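Local coordinates for protein phospholipase C-beta (PLC-beta) (Sepia officinalis, PDB 3QR0) that belongs to the phospholipase C-beta family, multidomain enzymes that join PH, EF-hand, TIM-barrel and C2 modules in one chain, here with a bound calcium ion, at residues Met736-Leu750 against Gly759-Asp771. Residues are numbered along the deposited sequence; the frame is centred on the assembly and turned at random.
Sequences MPLDGIKPGYRHVPL and GLASVFAHIVAKD
From Gly-744 to Pro-749, the chain pairs antiparallel with Ser-762 to Ile-767, opening with a nearly straight bond from Gly-744 N to Ile-767 O (2.6 Å) and ending past the last pair with Leu-750 N to Ala-761 O (2.8 Å). As in any beta ladder, side chains alternate between faces. Tyr-745, His-747, Phe-764 and His-766 gather on one as an aromatic cluster. With CG anti to the backbone N (chi1 -174°), the His-766 imidazole swings out over Tyr-745, setting CD2 3.4 Å above the centre of the phenol ring in a T-shaped pair. Phe-764 CD1 lies over the centre of the His-747 ring, 3.5 Å from NE2, with the planes inclined at 40°. This face meets the EF-hand region: Tyr-745 OH hydrogen-bonds Glu-237, His-747 ND1 and NE2 hydrogen-bond Leu-306 O and Arg-228, and Arg-228 also makes a cation-pi contact with Phe-764. The opposite face is mostly apolar, apart from Arg-746, whose NE (2.9 Å) and NH2 (3.0 Å) grip Pro-743 O side-on, in the guanidinium plane. Ile-767 reaches Met-736, and Ile-741 CG2 meets Ala-769 CB (3.8 Å). Val-719 and Val-723 of strand 718-725 pack here, completing the two-sheet beta sandwich of a C2 domain.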
loop_
_atom_site.group_PDB
_atom_site.type_symbol
_atom_site.label_atom_id
_atom_site.label_comp_id
_atom_site.label_asym_id
_atom_site.label_seq_id
_atom_site.Cartn_x
_atom_site.Cartn_y
_atom_site.Cartn_z
ATOM N N MET A 736 2.835 6.569 -8.301
ATOM C CA MET A 736 3.887 6.062 -9.166
ATOM C C MET A 736 5.205 6.769 -8.830
ATOM O O MET A 736 5.417 7.905 -9.237
ATOM C CB MET A 736 3.516 6.306 -10.628
ATOM C CG MET A 736 2.332 5.474 -11.110
ATOM S SD MET A 736 1.797 5.945 -12.768
ATOM C CE MET A 736 0.971 7.493 -12.415
ATOM N N PRO A 737 6.087 6.107 -8.063
ATOM C CA PRO A 737 7.397 6.700 -7.776
ATOM C C PRO A 737 8.175 6.934 -9.066
ATOM O O PRO A 737 8.120 6.096 -9.963
ATOM C CB PRO A 737 8.078 5.633 -6.913
ATOM C CG PRO A 737 6.956 4.841 -6.337
ATOM C CD PRO A 737 5.935 4.794 -7.416
ATOM N N LEU A 738 8.874 8.063 -9.168
ATOM C CA LEU A 738 9.607 8.397 -10.395
ATOM C C LEU A 738 10.843 7.523 -10.568
ATOM O O LEU A 738 11.332 7.365 -11.683
ATOM C CB LEU A 738 10.010 9.870 -10.434
ATOM C CG LEU A 738 8.911 10.927 -10.324
ATOM C CD1 LEU A 738 9.474 12.280 -10.748
ATOM C CD2 LEU A 738 7.676 10.564 -11.145
ATOM N N ASP A 739 11.350 6.977 -9.464
ATOM C CA ASP A 739 12.371 5.932 -9.514
ATOM C C ASP A 739 11.730 4.689 -10.142
ATOM O O ASP A 739 10.938 4.005 -9.505
ATOM C CB ASP A 739 12.888 5.634 -8.097
ATOM C CG ASP A 739 13.977 4.561 -8.062
ATOM O OD1 ASP A 739 14.273 4.066 -6.947
ATOM O OD2 ASP A 739 14.539 4.206 -9.124
ATOM N N GLY A 740 12.053 4.431 -11.404
ATOM C CA GLY A 740 11.538 3.257 -12.110
ATOM C C GLY A 740 10.219 3.444 -12.844
ATOM O O GLY A 740 9.692 2.482 -13.404
ATOM N N ILE A 741 9.677 4.663 -12.867
ATOM C CA ILE A 741 8.434 4.907 -13.597
ATOM C C ILE A 741 8.601 4.513 -15.072
ATOM O O ILE A 741 9.664 4.715 -15.671
ATOM C CB ILE A 741 7.935 6.378 -13.477
ATOM C CG1 ILE A 741 6.479 6.487 -13.961
ATOM C CG2 ILE A 741 8.849 7.332 -14.241
ATOM C CD1 ILE A 741 5.824 7.816 -13.660
ATOM N N LYS A 742 7.551 3.929 -15.637
ATOM C CA LYS A 742 7.565 3.473 -17.019
ATOM C C LYS A 742 6.737 4.425 -17.862
ATOM O O LYS A 742 5.555 4.620 -17.580
ATOM C CB LYS A 742 6.951 2.087 -17.126
ATOM C CG LYS A 742 7.687 0.982 -16.415
ATOM C CD LYS A 742 7.070 -0.325 -16.850
ATOM C CE LYS A 742 7.560 -1.506 -16.087
ATOM N NZ LYS A 742 6.865 -2.697 -16.606
ATOM N N PRO A 743 7.338 5.013 -18.910
ATOM C CA PRO A 743 6.622 5.992 -19.720
ATOM C C PRO A 743 5.725 5.362 -20.789
ATOM O O PRO A 743 5.596 4.136 -20.863
ATOM C CB PRO A 743 7.757 6.778 -20.374
ATOM C CG PRO A 743 8.825 5.766 -20.556
ATOM C CD PRO A 743 8.726 4.832 -19.380
ATOM N N GLY A 744 5.100 6.214 -21.592
ATOM C CA GLY A 744 4.311 5.788 -22.740
ATOM C C GLY A 744 2.833 5.675 -22.444
ATOM O O GLY A 744 2.343 6.225 -21.456
ATOM N N TYR A 745 2.125 4.952 -23.309
ATOM C CA TYR A 745 0.710 4.685 -23.110
ATOM C C TYR A 745 0.536 3.594 -22.065
ATOM O O TYR A 745 1.037 2.477 -22.229
ATOM C CB TYR A 745 0.036 4.277 -24.419
ATOM C CG TYR A 745 -0.085 5.406 -25.414
ATOM C CD1 TYR A 745 0.657 5.405 -26.594
ATOM C CD2 TYR A 745 -0.938 6.484 -25.173
ATOM C CE1 TYR A 745 0.549 6.445 -27.507
ATOM C CE2 TYR A 745 -1.050 7.531 -26.086
ATOM C CZ TYR A 745 -0.302 7.502 -27.245
ATOM O OH TYR A 745 -0.407 8.518 -28.152
ATOM N N ARG A 746 -0.160 3.925 -20.984
ATOM C CA ARG A 746 -0.332 2.996 -19.873
ATOM C C ARG A 746 -1.761 2.990 -19.376
ATOM O O ARG A 746 -2.373 4.047 -19.231
ATOM C CB ARG A 746 0.585 3.388 -18.707
ATOM C CG ARG A 746 2.064 3.363 -19.018
ATOM C CD ARG A 746 2.623 1.949 -19.176
ATOM N NE ARG A 746 3.980 2.002 -19.710
ATOM C CZ ARG A 746 4.784 0.960 -19.886
ATOM N NH1 ARG A 746 4.395 -0.265 -19.553
ATOM N NH2 ARG A 746 5.997 1.151 -20.393
ATOM N N HIS A 747 -2.296 1.799 -19.119
ATOM C CA HIS A 747 -3.460 1.676 -18.252
ATOM C C HIS A 747 -2.981 1.722 -16.814
ATOM O O HIS A 747 -1.946 1.148 -16.469
ATOM C CB HIS A 747 -4.239 0.390 -18.518
ATOM C CG HIS A 747 -4.954 0.392 -19.828
ATOM N ND1 HIS A 747 -4.347 0.007 -21.004
ATOM C CD2 HIS A 747 -6.217 0.753 -20.154
ATOM C CE1 HIS A 747 -5.209 0.122 -21.998
ATOM N NE2 HIS A 747 -6.350 0.571 -21.511
ATOM N N VAL A 748 -3.748 2.408 -15.977
ATOM C CA VAL A 748 -3.393 2.637 -14.589
ATOM C C VAL A 748 -4.542 2.146 -13.710
ATOM O O VAL A 748 -5.444 2.919 -13.388
ATOM C CB VAL A 748 -3.140 4.146 -14.342
ATOM C CG1 VAL A 748 -2.626 4.385 -12.925
ATOM C CG2 VAL A 748 -2.159 4.698 -15.365
ATOM N N PRO A 749 -4.540 0.844 -13.353
ATOM C CA PRO A 749 -5.565 0.356 -12.431
ATOM C C PRO A 749 -5.563 1.156 -11.136
ATOM O O PRO A 749 -4.502 1.400 -10.551
ATOM C CB PRO A 749 -5.161 -1.102 -12.188
ATOM C CG PRO A 749 -4.412 -1.484 -13.434
ATOM C CD PRO A 749 -3.675 -0.246 -13.842
ATOM N N LEU A 750 -6.744 1.583 -10.713
ATOM C CA LEU A 750 -6.873 2.438 -9.540
ATOM C C LEU A 750 -6.930 1.651 -8.231
ATOM O O LEU A 750 -7.375 0.501 -8.190
ATOM C CB LEU A 750 -8.114 3.314 -9.670
ATOM C CG LEU A 750 -8.099 4.296 -10.836
ATOM C CD1 LEU A 750 -9.458 5.004 -10.948
ATOM C CD2 LEU A 750 -6.974 5.314 -10.669
ATOM N N GLY A 759 -10.330 -2.869 -8.724
ATOM C CA GLY A 759 -10.693 -3.887 -9.707
ATOM C C GLY A 759 -10.519 -3.344 -11.116
ATOM O O GLY A 759 -9.428 -2.911 -11.498
ATOM N N LEU A 760 -11.604 -3.343 -11.883
ATOM C CA LEU A 760 -11.569 -2.881 -13.274
ATOM C C LEU A 760 -11.316 -1.379 -13.423
ATOM O O LEU A 760 -10.843 -0.943 -14.474
ATOM C CB LEU A 760 -12.877 -3.250 -13.983
ATOM C CG LEU A 760 -13.049 -4.728 -14.341
ATOM C CD1 LEU A 760 -14.488 -5.018 -14.747
ATOM C CD2 LEU A 760 -12.097 -5.096 -15.451
ATOM N N ALA A 761 -11.628 -0.594 -12.390
ATOM C CA ALA A 761 -11.488 0.864 -12.464
ATOM C C ALA A 761 -10.059 1.242 -12.824
ATOM O O ALA A 761 -9.119 0.882 -12.112
ATOM C CB ALA A 761 -11.907 1.530 -11.144
ATOM N N SER A 762 -9.907 1.953 -13.940
ATOM C CA SER A 762 -8.596 2.293 -14.481
ATOM C C SER A 762 -8.615 3.648 -15.177
ATOM O O SER A 762 -9.648 4.079 -15.680
ATOM C CB SER A 762 -8.144 1.245 -15.502
ATOM O OG SER A 762 -8.208 -0.072 -14.974
ATOM N N VAL A 763 -7.462 4.305 -15.186
ATOM C CA VAL A 763 -7.235 5.480 -16.022
ATOM C C VAL A 763 -6.278 5.066 -17.134
ATOM O O VAL A 763 -5.332 4.312 -16.893
ATOM C CB VAL A 763 -6.653 6.655 -15.207
ATOM C CG1 VAL A 763 -6.116 7.759 -16.127
ATOM C CG2 VAL A 763 -7.718 7.226 -14.275
ATOM N N PHE A 764 -6.543 5.535 -18.348
ATOM C CA PHE A 764 -5.626 5.366 -19.468
ATOM C C PHE A 764 -4.939 6.714 -19.703
ATOM O O PHE A 764 -5.610 7.752 -19.822
ATOM C CB PHE A 764 -6.385 4.892 -20.709
ATOM C CG PHE A 764 -5.512 4.634 -21.908
ATOM C CD1 PHE A 764 -4.564 3.615 -21.892
ATOM C CD2 PHE A 764 -5.655 5.395 -23.064
ATOM C CE1 PHE A 764 -3.762 3.367 -23.001
ATOM C CE2 PHE A 764 -4.860 5.153 -24.181
ATOM C CZ PHE A 764 -3.906 4.141 -24.149
ATOM N N ALA A 765 -3.608 6.697 -19.737
ATOM C CA ALA A 765 -2.814 7.923 -19.819
ATOM C C ALA A 765 -1.584 7.740 -20.706
ATOM O O ALA A 765 -1.160 6.610 -20.970
ATOM C CB ALA A 765 -2.381 8.350 -18.417
ATOM N N HIS A 766 -1.017 8.855 -21.163
ATOM C CA HIS A 766 0.305 8.848 -21.779
ATOM C C HIS A 766 1.287 9.549 -20.846
ATOM O O HIS A 766 1.004 10.635 -20.325
ATOM C CB HIS A 766 0.316 9.527 -23.144
ATOM C CG HIS A 766 1.627 9.404 -23.860
ATOM N ND1 HIS A 766 2.653 10.312 -23.700
ATOM C CD2 HIS A 766 2.086 8.469 -24.726
ATOM C CE1 HIS A 766 3.682 9.946 -24.446
ATOM N NE2 HIS A 766 3.364 8.829 -25.076
ATOM N N ILE A 767 2.443 8.927 -20.657
ATOM C CA ILE A 767 3.443 9.400 -19.710
ATOM C C ILE A 767 4.748 9.675 -20.440
ATOM O O ILE A 767 5.272 8.807 -21.136
ATOM C CB ILE A 767 3.699 8.356 -18.612
ATOM C CG1 ILE A 767 2.406 8.055 -17.855
ATOM C CG2 ILE A 767 4.810 8.837 -17.656
ATOM C CD1 ILE A 767 2.534 6.937 -16.840
ATOM N N VAL A 768 5.254 10.896 -20.310
ATOM C CA VAL A 768 6.617 11.199 -20.724
ATOM C C VAL A 768 7.465 11.249 -19.464
ATOM O O VAL A 768 7.093 11.904 -18.489
ATOM C CB VAL A 768 6.706 12.535 -21.462
ATOM C CG1 VAL A 768 8.157 12.967 -21.612
ATOM C CG2 VAL A 768 6.028 12.433 -22.827
ATOM N N ALA A 769 8.583 10.529 -19.479
ATOM C CA ALA A 769 9.566 10.577 -18.399
ATOM C C ALA A 769 10.946 10.519 -19.017
ATOM O O ALA A 769 11.299 9.549 -19.684
ATOM C CB ALA A 769 9.370 9.426 -17.422
ATOM N N LYS A 770 11.721 11.570 -18.798
ATOM C CA LYS A 770 13.031 11.694 -19.405
ATOM C C LYS A 770 13.879 12.659 -18.605
ATOM O O LYS A 770 13.382 13.355 -17.715
ATOM C CB LYS A 770 12.906 12.195 -20.847
ATOM C CG LYS A 770 12.181 13.525 -20.981
ATOM C CD LYS A 770 12.121 13.975 -22.432
ATOM C CE LYS A 770 11.331 15.261 -22.579
ATOM N NZ LYS A 770 10.992 15.518 -24.007
ATOM N N ASP A 771 15.161 12.699 -18.942
ATOM C CA ASP A 771 16.086 13.607 -18.303
ATOM C C ASP A 771 15.746 15.037 -18.707
ATOM O O ASP A 771 15.344 15.294 -19.848
ATOM C CB ASP A 771 17.532 13.258 -18.670
ATOM C CG ASP A 771 17.944 11.886 -18.170
ATOM O OD1 ASP A 771 17.196 11.290 -17.363
ATOM O OD2 ASP A 771 19.017 11.395 -18.582
HETATM O O HOH W 1 -7.533 -1.923 -9.662
#